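PDB 1Y2M: Phenylalanine/tyrosine ammonia-lyase from Rhodosporidium toruloides, which catalyses the non-oxidative deamination of L-phenylalanine and L-tyrosine, giving trans-cinnamic acid and p-coumaric acid with similar efficiency. Local coordinates for residues A273-M278 against S504-S509; T421-R426 against P487-V492. All blocks are in the same frame, centred on the assembly; numbering follows the deposited sequence.

Contact 1. Residues A273-M278 against S504-S509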
ATOM      1  N   ALA B 273      -1.831  20.776  17.635  1.00  7.86           N
ATOM      2  CA  ALA B 273      -0.505  21.406  17.639  1.00 10.31           C
ATOM      3  C   ALA B 273       0.673  20.489  17.407  1.00  9.53           C
ATOM      4  O   ALA B 273       1.694  20.903  16.881  1.00 10.25           O
ATOM      5  CB  ALA B 273      -0.300  22.220  18.894  1.00 10.82           C
ATOM      6  N   VAL B 274       0.592  19.230  17.851  1.00  8.45           N
ATOM      7  CA  VAL B 274       1.749  18.359  17.751  1.00  6.58           C
ATOM      8  C   VAL B 274       1.905  17.894  16.304  1.00  8.79           C
ATOM      9  O   VAL B 274       2.979  17.997  15.719  1.00  9.01           O
ATOM     10  CB  VAL B 274       1.613  17.192  18.706  1.00  8.62           C
ATOM     11  CG1 VAL B 274       2.805  16.248  18.556  1.00  8.56           C
ATOM     12  CG2 VAL B 274       1.443  17.697  20.169  1.00  9.93           C
ATOM     13  N   SER B 275       0.824  17.414  15.705  0.50  8.78           N
ATOM     14  CA  SER B 275       0.894  17.041  14.288  0.50  7.94           C
ATOM     15  C   SER B 275       1.190  18.241  13.397  0.50  8.83           C
ATOM     16  O   SER B 275       1.982  18.132  12.452  0.50  9.89           O
ATOM     17  CB  SER B 275      -0.395  16.356  13.849  0.50  8.05           C
ATOM     18  OG  SER B 275      -1.495  17.167  14.192  0.50  7.68           O
ATOM     19  N   ALA B 276       0.583  19.393  13.687  1.00 10.27           N
ATOM     20  CA  ALA B 276       0.903  20.607  12.908  1.00  8.13           C
ATOM     21  C   ALA B 276       2.402  20.972  13.046  1.00  8.86           C
ATOM     22  O   ALA B 276       3.055  21.432  12.085  1.00  9.30           O
ATOM     23  CB  ALA B 276       0.030  21.750  13.330  1.00  9.42           C
ATOM     24  N   SER B 277       2.927  20.853  14.257  1.00  9.29           N
ATOM     25  CA  SER B 277       4.341  21.131  14.452  1.00  8.37           C
ATOM     26  C   SER B 277       5.193  20.212  13.571  1.00  7.80           C
ATOM     27  O   SER B 277       6.044  20.639  12.777  1.00  9.37           O
ATOM     28  CB  SER B 277       4.725  20.906  15.894  1.00  9.55           C
ATOM     29  OG  SER B 277       6.126  21.077  15.983  1.00  8.54           O
HETATM   30  N   MSE B 278       5.012  18.909  13.740  1.00  8.60           N
HETATM   31  CA  MSE B 278       5.850  17.973  12.977  1.00  8.22           C
HETATM   32  C   MSE B 278       5.670  18.109  11.463  1.00  8.93           C
HETATM   33  O   MSE B 278       6.644  17.989  10.681  1.00  9.72           O
HETATM   34  CB  MSE B 278       5.612  16.526  13.384  1.00 10.34           C
HETATM   35  CG  MSE B 278       6.707  15.644  12.871  1.00 10.29           C
HETATM   36 SE   MSE B 278       6.697  13.917  13.805  1.00 20.37          SE
HETATM   37  CE  MSE B 278       8.646  13.390  13.515  1.00  9.77           C
ATOM     38  N   SER B 504      -7.874  11.429  12.282  1.00  7.46           N
ATOM     39  CA  SER B 504      -7.031  11.869  11.167  1.00  7.24           C
ATOM     40  C   SER B 504      -5.725  11.088  10.961  1.00  7.87           C
ATOM     41  O   SER B 504      -5.177  11.096   9.806  1.00  9.56           O
ATOM     42  CB  SER B 504      -6.672  13.352  11.249  1.00  8.55           C
ATOM     43  OG  SER B 504      -5.664  13.577  12.199  1.00  9.29           O
ATOM     44  N   LEU B 505      -5.157  10.569  12.054  1.00  6.20           N
ATOM     45  CA  LEU B 505      -3.843   9.904  12.018  1.00  6.57           C
ATOM     46  C   LEU B 505      -2.720  10.851  11.514  1.00  5.99           C
ATOM     47  O   LEU B 505      -1.654  10.397  11.025  1.00  9.17           O
ATOM     48  CB  LEU B 505      -3.890   8.615  11.189  1.00  8.21           C
ATOM     49  CG  LEU B 505      -4.940   7.604  11.616  1.00  6.49           C
ATOM     50  CD1 LEU B 505      -4.913   6.466  10.599  1.00 10.50           C
ATOM     51  CD2 LEU B 505      -4.590   7.168  13.048  1.00  7.64           C
ATOM     52  N   ALA B 506      -2.901  12.160  11.738  1.00  7.83           N
ATOM     53  CA  ALA B 506      -1.960  13.144  11.191  1.00  6.64           C
ATOM     54  C   ALA B 506      -0.552  12.930  11.744  1.00  7.22           C
ATOM     55  O   ALA B 506       0.403  13.078  11.000  1.00  8.12           O
ATOM     56  CB  ALA B 506      -2.410  14.553  11.477  1.00  9.23           C
ATOM     57  N   LEU B 507      -0.407  12.686  13.055  1.00  8.67           N
ATOM     58  CA  LEU B 507       0.941  12.613  13.617  1.00  8.44           C
ATOM     59  C   LEU B 507       1.706  11.409  13.046  1.00  7.94           C
ATOM     60  O   LEU B 507       2.916  11.464  12.788  1.00  9.83           O
ATOM     61  CB  LEU B 507       0.947  12.589  15.152  1.00 10.50           C
ATOM     62  CG  LEU B 507       2.382  12.636  15.696  1.00 10.50           C
ATOM     63  CD1 LEU B 507       3.198  13.908  15.317  1.00 12.64           C
ATOM     64  CD2 LEU B 507       2.316  12.503  17.188  1.00 14.81           C
ATOM     65  N   ILE B 508       0.981  10.298  12.936  1.00  8.24           N
ATOM     66  CA  ILE B 508       1.595   9.067  12.331  1.00  8.80           C
ATOM     67  C   ILE B 508       2.003   9.374  10.884  1.00  8.47           C
ATOM     68  O   ILE B 508       3.106   9.061  10.420  1.00  9.13           O
ATOM     69  CB  ILE B 508       0.708   7.855  12.403  1.00  9.51           C
ATOM     70  CG1 ILE B 508       0.342   7.495  13.851  1.00  9.71           C
ATOM     71  CG2 ILE B 508       1.382   6.639  11.734  1.00 11.86           C
ATOM     72  CD1 ILE B 508      -0.827   6.507  13.955  1.00 12.13           C
ATOM     73  N   SER B 509       1.085   9.994  10.157  1.00  9.35           N
ATOM     74  CA  SER B 509       1.431  10.383   8.774  1.00  7.58           C
ATOM     75  C   SER B 509       2.681  11.305   8.762  1.00  7.41           C
ATOM     76  O   SER B 509       3.601  11.098   7.941  1.00  8.84           O
ATOM     77  CB  SER B 509       0.234  11.026   8.068  1.00  9.77           C
ATOM     78  OG  SER B 509       0.512  11.101   6.683  1.00 10.47           O
TER
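Leu-507 reaches across to Val-274, Ser-275 and Met-278, joining the first turns of helices 273-303 and 506-560 in the helical bundle of this PAL/histidase-family enzyme. The backbones come closest where Ser-275 CA lies 4.5 Å from Leu-507 CA. Starting at its root, Leu-507 CB sits 4.2 Å from Ser-275 CB. With CG set anti to the backbone N (chi1 -175°), the chain then swings its fork toward helix 273-303. There Leu-507 CD1 rests 3.8 Å from the selenium, SE, of Met-278, a selenomethionine whose extended chain crosses the leucine at about a right angle. CD1 and CD2 of Leu-507 both lie 4.0 Å from Val-274 CG1, one valine methyl touching both branches. No hydrogen bond joins the two segments; the fit is apolar. Polar ties run instead to the segment around the imidazolinone cross-link of Ala-211 and Gly-213: the OG of Ser-210 accepts the N-H of Leu-507, and Asp-214 takes that of Ser-275. The binding residue inferred by similarity, Asn-270, is about 11 Å from Val-274, side chain to side chain. Small residues permit the close approach, Ser-275 CB meeting Ala-506 CB at 3.6 Å.

Contact 2. Residues T421-R426 against P487-V492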
ATOM      1  N   THR B 421      -1.880  17.086   4.175  1.00  7.28           N
ATOM      2  CA  THR B 421      -0.622  17.623   3.683  1.00  9.41           C
ATOM      3  C   THR B 421       0.473  16.576   3.715  1.00 10.54           C
ATOM      4  O   THR B 421       1.366  16.523   2.840  1.00 10.24           O
ATOM      5  CB  THR B 421      -0.139  18.872   4.459  1.00  7.36           C
ATOM      6  OG1 THR B 421       0.234  18.566   5.808  1.00  8.58           O
ATOM      7  CG2 THR B 421      -1.253  19.933   4.466  1.00  9.86           C
HETATM    8  N   MSE B 422       0.436  15.771   4.752  1.00  7.64           N
HETATM    9  CA  MSE B 422       1.521  14.768   4.949  1.00  8.35           C
HETATM   10  C   MSE B 422       1.425  13.591   3.968  1.00  7.79           C
HETATM   11  O   MSE B 422       2.426  13.091   3.464  1.00  9.76           O
HETATM   12  CB  MSE B 422       1.507  14.302   6.364  1.00 10.22           C
HETATM   13  CG  MSE B 422       1.959  15.377   7.334  1.00 10.77           C
HETATM   14 SE   MSE B 422       3.833  15.957   7.017  1.00 17.88          SE
HETATM   15  CE  MSE B 422       3.615  17.559   5.874  1.00 11.04           C
ATOM     16  N   GLU B 423       0.197  13.140   3.698  1.00  8.67           N
ATOM     17  CA  GLU B 423      -0.024  12.020   2.739  1.00  7.17           C
ATOM     18  C   GLU B 423       0.530  12.484   1.390  1.00  9.63           C
ATOM     19  O   GLU B 423       1.333  11.752   0.768  1.00  9.53           O
ATOM     20  CB  GLU B 423      -1.495  11.655   2.635  1.00  9.66           C
ATOM     21  CG  GLU B 423      -2.160  11.180   3.915  1.00 11.35           C
ATOM     22  CD  GLU B 423      -1.798   9.766   4.346  1.00 12.84           C
ATOM     23  OE1 GLU B 423      -2.608   8.877   4.061  1.00 14.50           O
ATOM     24  OE2 GLU B 423      -0.794   9.559   5.021  1.00 10.76           O
ATOM     25  N   LYS B 424       0.100  13.666   0.939  1.00 10.96           N
ATOM     26  CA  LYS B 424       0.510  14.195  -0.380  1.00 13.79           C
ATOM     27  C   LYS B 424       2.005  14.447  -0.454  1.00 10.12           C
ATOM     28  O   LYS B 424       2.684  14.149  -1.455  1.00 11.00           O
ATOM     29  CB  LYS B 424      -0.224  15.507  -0.733  1.00 15.41           C
ATOM     30  CG  LYS B 424      -1.734  15.422  -0.780  1.00 24.49           C
ATOM     31  CD  LYS B 424      -2.420  16.840  -0.620  1.00 24.61           C
ATOM     32  CE  LYS B 424      -1.619  17.939  -1.291  1.00 24.77           C
ATOM     33  NZ  LYS B 424      -0.387  18.509  -0.589  1.00 25.15           N
ATOM     34  N   THR B 425       2.562  14.998   0.622  1.00  9.03           N
ATOM     35  CA  THR B 425       3.995  15.294   0.599  1.00  9.21           C
ATOM     36  C   THR B 425       4.786  13.985   0.527  1.00 10.27           C
ATOM     37  O   THR B 425       5.824  13.930  -0.161  1.00 10.19           O
ATOM     38  CB  THR B 425       4.366  16.156   1.808  1.00  9.20           C
ATOM     39  OG1 THR B 425       3.636  17.395   1.745  1.00  9.28           O
ATOM     40  CG2 THR B 425       5.906  16.426   1.908  1.00 12.86           C
ATOM     41  N   ARG B 426       4.358  12.919   1.221  1.00  8.67           N
ATOM     42  CA  ARG B 426       5.180  11.706   1.246  1.00  8.74           C
ATOM     43  C   ARG B 426       5.189  11.037  -0.135  1.00  9.41           C
ATOM     44  O   ARG B 426       6.198  10.467  -0.585  1.00  9.60           O
ATOM     45  CB  ARG B 426       4.624  10.768   2.316  1.00 10.58           C
ATOM     46  CG  ARG B 426       5.604   9.687   2.687  1.00  8.48           C
ATOM     47  CD  ARG B 426       5.222   8.939   3.951  1.00 10.46           C
ATOM     48  NE  ARG B 426       3.881   8.349   3.931  1.00  8.45           N
ATOM     49  CZ  ARG B 426       2.763   8.866   4.484  1.00  7.53           C
ATOM     50  NH1 ARG B 426       1.629   8.194   4.410  1.00  9.93           N
ATOM     51  NH2 ARG B 426       2.730  10.031   5.111  1.00  8.95           N
ATOM     52  N   PRO B 487      -0.533   5.355   1.799  1.00  8.96           N
ATOM     53  CA  PRO B 487      -1.204   6.218   2.787  1.00  8.04           C
ATOM     54  C   PRO B 487      -1.352   5.576   4.158  1.00  7.33           C
ATOM     55  O   PRO B 487      -1.522   4.368   4.282  1.00 10.14           O
ATOM     56  CB  PRO B 487      -2.584   6.443   2.183  1.00  8.50           C
ATOM     57  CG  PRO B 487      -2.818   5.299   1.253  1.00 11.39           C
ATOM     58  CD  PRO B 487      -1.446   4.945   0.705  1.00  9.89           C
ATOM     59  N   VAL B 488      -1.245   6.416   5.197  1.00  8.94           N
ATOM     60  CA  VAL B 488      -1.602   6.014   6.535  1.00  7.93           C
ATOM     61  C   VAL B 488      -3.080   6.204   6.806  1.00  5.33           C
ATOM     62  O   VAL B 488      -3.692   5.420   7.545  1.00  8.58           O
ATOM     63  CB  VAL B 488      -0.788   6.887   7.535  1.00  8.95           C
ATOM     64  CG1 VAL B 488      -1.322   6.891   8.972  1.00 13.89           C
ATOM     65  CG2 VAL B 488       0.702   6.514   7.490  1.00 10.10           C
ATOM     66  N   THR B 489      -3.705   7.180   6.136  1.00  8.88           N
ATOM     67  CA  THR B 489      -5.061   7.566   6.455  1.00  8.74           C
ATOM     68  C   THR B 489      -6.183   6.607   6.063  1.00  9.55           C
ATOM     69  O   THR B 489      -7.319   6.774   6.509  1.00 13.18           O
ATOM     70  CB  THR B 489      -5.365   8.944   5.929  1.00  9.09           C
ATOM     71  OG1 THR B 489      -5.239   8.945   4.497  1.00 10.05           O
ATOM     72  CG2 THR B 489      -4.475   9.970   6.550  1.00 11.95           C
ATOM     73  N   THR B 490      -5.858   5.560   5.328  1.00  7.80           N
ATOM     74  CA  THR B 490      -6.795   4.472   5.039  1.00  9.35           C
ATOM     75  C   THR B 490      -6.817   3.415   6.148  1.00 11.13           C
ATOM     76  O   THR B 490      -7.482   2.366   5.987  1.00 15.68           O
ATOM     77  CB  THR B 490      -6.375   3.774   3.741  1.00 10.34           C
ATOM     78  OG1 THR B 490      -4.994   3.404   3.808  1.00 11.44           O
ATOM     79  CG2 THR B 490      -6.609   4.682   2.546  1.00 14.24           C
ATOM     80  N   HIS B 491      -6.090   3.649   7.232  1.00  9.43           N
ATOM     81  CA  HIS B 491      -5.965   2.665   8.331  1.00  8.23           C
ATOM     82  C   HIS B 491      -6.655   3.111   9.623  1.00  9.25           C
ATOM     83  O   HIS B 491      -6.359   2.613  10.713  1.00 10.50           O
ATOM     84  CB  HIS B 491      -4.493   2.313   8.573  1.00 10.32           C
ATOM     85  CG  HIS B 491      -3.913   1.629   7.388  1.00  9.04           C
ATOM     86  ND1 HIS B 491      -4.200   0.313   7.125  1.00 12.00           N
ATOM     87  CD2 HIS B 491      -3.163   2.076   6.344  1.00  7.95           C
ATOM     88  CE1 HIS B 491      -3.624  -0.041   5.990  1.00 12.45           C
ATOM     89  NE2 HIS B 491      -3.040   1.019   5.464  1.00 10.37           N
ATOM     90  N   VAL B 492      -7.638   3.964   9.481  1.00  8.56           N
ATOM     91  CA  VAL B 492      -8.440   4.482  10.609  1.00  7.36           C
ATOM     92  C   VAL B 492      -9.227   3.338  11.278  1.00  7.88           C
ATOM     93  O   VAL B 492      -9.879   2.548  10.599  1.00 12.45           O
ATOM     94  CB  VAL B 492      -9.424   5.582  10.058  1.00  9.06           C
ATOM     95  CG1 VAL B 492     -10.419   6.045  11.129  1.00 11.74           C
ATOM     96  CG2 VAL B 492      -8.629   6.729   9.499  1.00 11.98           C
TER
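The carboxylate of Glu-423 is approached by Thr-489 over one face, by Arg-426 over the other, and by the N-H of Val-488 at its edge. It reaches from helix 416-443 of the helical bundle and gathers consecutive backbone N-H groups of the loop between helices 468-484 and 506-560. On the first face, Thr-489 N gives OE1 of Glu-423 a nearly straight bond of 2.9 Å, and the hydroxyl OG1 of Thr-489 donates to that same OE1 at 2.7 Å. At the edge, Val-488 N meets the syn lone pair of Glu-423 OE2 at 3.2 Å. From the opposite face NH1 of Arg-426, one helical turn on, forms a salt bridge of 2.8 Å with Glu-423 OE2, which lies close to the guanidinium plane. CB of Glu-423 already points at the loop, and the chain bends at chi2 (-75°) before the carboxylate. Ser-509 OG also hydrogen-bonds OE2 of Glu-423, while Leu-484 O holds Arg-426 NE; His-483 of the second subunit packs on both Arg-426 and Val-488. With an alanine at Glu-423, the N-H groups of Val-488 and Thr-489 would probably lose their acceptor and the buried Arg-426 its carboxylate mate. The methyl CG2 of Val-488 packs against the guanidinium, 3.6 Å from Arg-426 NH1.

Overall arrangement
Both contacts are buried, neither being a surface patch, and their centres lie 11 Å apart. Contact 2 is nested within the long span of chain that contact 1 closes. Contact 1 pairs two helix starts through apolar groups, with the cross-link segment nearby; contact 2 ties a helix to an irregular loop through charge and hydrogen bonds, away from the annotated sites and bordered by residues of all three other subunits. Helix 416-443, which carries half of contact 2, also packs on Ser-275 and Ala-506 through Val-418. The two contacts meet where Leu-505 packs on Val-488, and again at Ser-509, whose OG lies 2.9 Å from Arg-426 NH2 in a probable hydrogen bond.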